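Local coordinates for protein deadlock (Drosophila melanogaster, PDB 5XYV) that binds the chromoshadow domain of Rhino through this N-terminal region, as a component of the Rhino-Deadlock-Cutoff complex, and is required for oogenesis and germline maintenance, at residues C[6-9]-C[10-13]; C[27-30]-C[31-34]. All coordinates share one frame; numbering follows the deposited sequence.

Overall arrangement
The chain is the N-terminal, Rhino-binding part of Deadlock, and both contacts are helix starts. Contact 1 (6-9 with 10-13) opens helix 9-23. Contact 2 (27-30 with 31-34) follows along the chain and opens helix 30-45. The two helices form a helical hairpin, and the loop between them leads into contact 2. The contact centres are about 22 Å apart, on opposite sides of the chain's centre, and their nearest atoms stay about 11 Å apart. Each start also packs on the partner helix: I7 and K12 touch W44, and W33 touches L20 and L23. Contact 1 reaches Rhino as well, whereas no other chain of the assembly touches contact 2.

Contact 1. Residues C[6-9]-C[10-13]; sequences KIRM and SQKL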
loop_
_atom_site.group_PDB
_atom_site.type_symbol
_atom_site.label_atom_id
_atom_site.label_comp_id
_atom_site.label_asym_id
_atom_site.label_seq_id
_atom_site.Cartn_x
_atom_site.Cartn_y
_atom_site.Cartn_z
ATOM N N LYS C 6 19.628 -5.024 -9.348
ATOM C CA LYS C 6 19.986 -5.973 -10.402
ATOM C C LYS C 6 19.121 -5.748 -11.663
ATOM O O LYS C 6 19.266 -6.447 -12.667
ATOM C CB LYS C 6 19.897 -7.428 -9.866
ATOM C CG LYS C 6 18.601 -8.161 -10.126
ATOM C CD LYS C 6 18.402 -9.254 -9.083
ATOM C CE LYS C 6 17.459 -10.329 -9.597
ATOM N NZ LYS C 6 17.161 -11.341 -8.547
ATOM N N ILE C 7 18.261 -4.732 -11.621
ATOM C CA ILE C 7 17.448 -4.406 -12.781
ATOM C C ILE C 7 18.115 -3.428 -13.748
ATOM O O ILE C 7 18.401 -2.261 -13.425
ATOM C CB ILE C 7 16.097 -3.838 -12.383
ATOM C CG1 ILE C 7 15.290 -4.927 -11.689
ATOM C CG2 ILE C 7 15.347 -3.354 -13.611
ATOM C CD1 ILE C 7 14.139 -4.379 -10.888
ATOM N N ARG C 8 18.332 -3.961 -14.946
ATOM C CA ARG C 8 18.957 -3.342 -16.107
ATOM C C ARG C 8 18.261 -2.069 -16.582
ATOM O O ARG C 8 17.046 -1.975 -16.480
ATOM C CB ARG C 8 18.912 -4.377 -17.229
ATOM C CG ARG C 8 20.104 -4.538 -18.061
ATOM C CD ARG C 8 19.828 -5.692 -19.013
ATOM N NE ARG C 8 19.511 -6.879 -18.234
ATOM C CZ ARG C 8 18.524 -7.723 -18.482
ATOM N NH1 ARG C 8 17.736 -7.566 -19.536
ATOM N NH2 ARG C 8 18.340 -8.741 -17.664
ATOM N N MET C 9 19.001 -1.122 -17.153
ATOM C CA MET C 9 18.357 0.062 -17.728
ATOM C C MET C 9 17.409 -0.329 -18.857
ATOM O O MET C 9 16.305 0.189 -18.944
ATOM C CB MET C 9 19.394 1.078 -18.214
ATOM C CG MET C 9 18.796 2.375 -18.820
ATOM S SD MET C 9 17.603 3.254 -17.751
ATOM C CE MET C 9 18.654 3.813 -16.408
ATOM N N SER C 10 17.831 -1.272 -19.693
ATOM C CA SER C 10 17.042 -1.695 -20.841
ATOM C C SER C 10 15.702 -2.256 -20.399
ATOM O O SER C 10 14.700 -2.112 -21.091
ATOM C CB SER C 10 17.819 -2.722 -21.679
ATOM O OG SER C 10 17.998 -3.935 -20.984
ATOM N N GLN C 11 15.691 -2.895 -19.237
ATOM C CA GLN C 11 14.456 -3.390 -18.644
ATOM C C GLN C 11 13.500 -2.306 -18.170
ATOM O O GLN C 11 12.270 -2.438 -18.318
ATOM C CB GLN C 11 14.782 -4.325 -17.477
ATOM C CG GLN C 11 15.228 -5.684 -17.928
ATOM C CD GLN C 11 15.620 -6.553 -16.771
ATOM O OE1 GLN C 11 16.312 -6.113 -15.863
ATOM N NE2 GLN C 11 15.091 -7.758 -16.745
ATOM N N LYS C 12 14.048 -1.266 -17.548
ATOM C CA LYS C 12 13.220 -0.148 -17.138
ATOM C C LYS C 12 12.625 0.581 -18.354
ATOM O O LYS C 12 11.469 0.992 -18.344
ATOM C CB LYS C 12 14.021 0.817 -16.280
ATOM C CG LYS C 12 14.570 0.221 -15.005
ATOM C CD LYS C 12 15.733 1.073 -14.503
ATOM C CE LYS C 12 16.283 0.514 -13.218
ATOM N NZ LYS C 12 17.457 1.278 -12.749
ATOM N N LEU C 13 13.409 0.730 -19.409
ATOM C CA LEU C 13 12.890 1.384 -20.614
ATOM C C LEU C 13 11.719 0.595 -21.250
ATOM O O LEU C 13 10.763 1.192 -21.734
ATOM C CB LEU C 13 14.017 1.594 -21.640
ATOM C CG LEU C 13 15.123 2.561 -21.195
ATOM C CD1 LEU C 13 16.060 2.960 -22.339
ATOM C CD2 LEU C 13 14.546 3.786 -20.507
HETATM O O HOH W 1 18.384 -0.553 -10.919
HETATM O O HOH W 2 16.331 -5.886 -21.332
#
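The N-terminal cap of helix 9-23 is built here, with R8 at the N-cap position and Q11 folded back onto it. The amide oxygen of Q11 accepts from the R8 backbone: R8 N lies 3.1 Å from Q11 OE1, in the carbonyl plane, though the N-H is bent to 141°. Q11 CG stands anti to the carbonyl carbon (chi1 -77°), and the extended chain beyond it carries the amide back to R8. The same amide stacks on the R8 guanidinium. The two planes are only 17° apart, and Q11 CD sits 3.4 Å above the guanidinium plane, offset toward its rim. The R8 chain bends at chi3 to lay the group there. S10 OG comes to the guanidinium edge, 3.2 Å from R8 CD, and a water links S10 OG to R8 NH1 by a weak bond on the arginine side.

K12 crosses I7 at a slant. K12 CG meets I7 CG2 at 3.9 Å, and a second water joins K12 NZ to I7 O. In the backbone, K12 N donates to R8 O at 3.3 Å and L13 N to M9 O at 3.0 Å. M9 SD touches L13 CD2 at 4.2 Å.

I7 and K12 also pack on W44 of helix 30-45, while I7 and Q11 reach I39 of the Rhino chain. The chemistry implies that one glutamine amide does two jobs: its oxygen satisfies the R8 N-H, and its flat face probably helps to hold the guanidinium in place.

Contact 2. Residues C[27-30]-C[31-34]; sequences SKTE and QEWN
Q31 begins the second segment, in the first turn of helix 30-45, where T29 and E32 form a capping box. Q31 CG lies 3.3 Å from T29 OG1. E32 closes the box in both directions. Its backbone N donates to T29 OG1 at 3.2 Å with a fairly straight bond (161°). In return E32 OE1 accepts from T29 N at 2.8 Å, met from above the carboxylate plane. T29 OG1 sits between its own backbone N and carbonyl carbon (chi1 75°), which turns it to E32 N.

W33 follows, buried, its N bonded to T29 O. The K28 chain lies over one face of the indole, with K28 CD 3.7 Å above the W33 ring plane, and the two side chains cross at about a right angle. K28 CB makes a CH-pi contact, 3.6 Å from the centroid of the five-membered ring. W33 NE1 bonds to T25 O in the preceding loop, and the ring also packs on L20 and L23 of helix 9-23. With an alanine at W33, the K28 chain would probably lose the surface it lies on, T25 O would lose this donor, and a gap would open against helix 9-23.

N34 ends the segment: N34 N donates to E30 O at 2.9 Å.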
loop_
_atom_site.group_PDB
_atom_site.type_symbol
_atom_site.label_atom_id
_atom_site.label_comp_id
_atom_site.label_asym_id
_atom_site.label_seq_id
_atom_site.Cartn_x
_atom_site.Cartn_y
_atom_site.Cartn_z
ATOM N N SER C 27 -1.984 11.287 -24.587
ATOM C CA SER C 27 -2.838 11.513 -23.422
ATOM C C SER C 27 -2.218 12.503 -22.415
ATOM O O SER C 27 -2.881 12.960 -21.482
ATOM C CB SER C 27 -3.132 10.180 -22.734
ATOM O OG SER C 27 -2.095 9.867 -21.830
ATOM N N LYS C 28 -0.941 12.804 -22.609
ATOM C CA LYS C 28 -0.251 13.802 -21.821
ATOM C C LYS C 28 0.523 14.689 -22.781
ATOM O O LYS C 28 0.766 14.307 -23.926
ATOM C CB LYS C 28 0.714 13.173 -20.798
ATOM C CG LYS C 28 0.116 12.149 -19.832
ATOM C CD LYS C 28 1.103 11.851 -18.709
ATOM C CE LYS C 28 0.608 10.713 -17.806
ATOM N NZ LYS C 28 -0.780 10.906 -17.339
ATOM N N THR C 29 0.909 15.869 -22.307
ATOM C CA THR C 29 1.798 16.724 -23.053
ATOM C C THR C 29 3.176 16.147 -22.890
ATOM O O THR C 29 3.436 15.394 -21.945
ATOM C CB THR C 29 1.781 18.186 -22.554
ATOM O OG1 THR C 29 2.514 18.272 -21.326
ATOM C CG2 THR C 29 0.356 18.679 -22.337
ATOM N N GLU C 30 4.069 16.538 -23.777
ATOM C CA GLU C 30 5.396 15.981 -23.784
ATOM C C GLU C 30 6.227 16.371 -22.559
ATOM O O GLU C 30 7.037 15.579 -22.079
ATOM C CB GLU C 30 6.084 16.393 -25.073
ATOM C CG GLU C 30 7.545 16.079 -25.122
ATOM C CD GLU C 30 8.192 16.757 -26.295
ATOM O OE1 GLU C 30 8.427 17.981 -26.179
ATOM O OE2 GLU C 30 8.486 16.079 -27.307
ATOM N N GLN C 31 6.022 17.572 -22.032
ATOM C CA GLN C 31 6.728 17.978 -20.830
ATOM C C GLN C 31 6.161 17.281 -19.579
ATOM O O GLN C 31 6.890 17.029 -18.623
ATOM C CB GLN C 31 6.675 19.499 -20.678
ATOM C CG GLN C 31 5.262 20.046 -20.744
ATOM C CD GLN C 31 4.864 20.511 -22.142
ATOM O OE1 GLN C 31 5.370 20.018 -23.155
ATOM N NE2 GLN C 31 3.933 21.451 -22.196
ATOM N N GLU C 32 4.862 16.983 -19.591
ATOM C CA GLU C 32 4.264 16.105 -18.589
ATOM C C GLU C 32 4.912 14.728 -18.579
ATOM O O GLU C 32 5.122 14.151 -17.528
ATOM C CB GLU C 32 2.765 15.931 -18.827
ATOM C CG GLU C 32 1.899 17.128 -18.461
ATOM C CD GLU C 32 0.438 16.917 -18.870
ATOM O OE1 GLU C 32 0.167 15.985 -19.653
ATOM O OE2 GLU C 32 -0.443 17.670 -18.405
ATOM N N TRP C 33 5.180 14.195 -19.760
ATOM C CA TRP C 33 5.804 12.895 -19.914
ATOM C C TRP C 33 7.223 12.945 -19.415
ATOM O O TRP C 33 7.679 12.026 -18.728
ATOM C CB TRP C 33 5.792 12.441 -21.385
ATOM C CG TRP C 33 4.503 11.861 -21.827
ATOM C CD1 TRP C 33 3.706 12.300 -22.847
ATOM C CD2 TRP C 33 3.845 10.710 -21.276
ATOM N NE1 TRP C 33 2.589 11.498 -22.956
ATOM C CE2 TRP C 33 2.653 10.513 -22.001
ATOM C CE3 TRP C 33 4.148 9.833 -20.230
ATOM C CZ2 TRP C 33 1.763 9.476 -21.720
ATOM C CZ3 TRP C 33 3.268 8.812 -19.950
ATOM C CH2 TRP C 33 2.097 8.630 -20.702
ATOM N N ASN C 34 7.928 14.012 -19.793
ATOM C CA ASN C 34 9.328 14.133 -19.407
ATOM C C ASN C 34 9.498 14.139 -17.902
ATOM O O ASN C 34 10.442 13.537 -17.401
ATOM C CB ASN C 34 9.973 15.379 -20.014
ATOM C CG ASN C 34 10.392 15.164 -21.456
ATOM O OD1 ASN C 34 10.327 14.045 -21.969
ATOM N ND2 ASN C 34 10.842 16.226 -22.112
#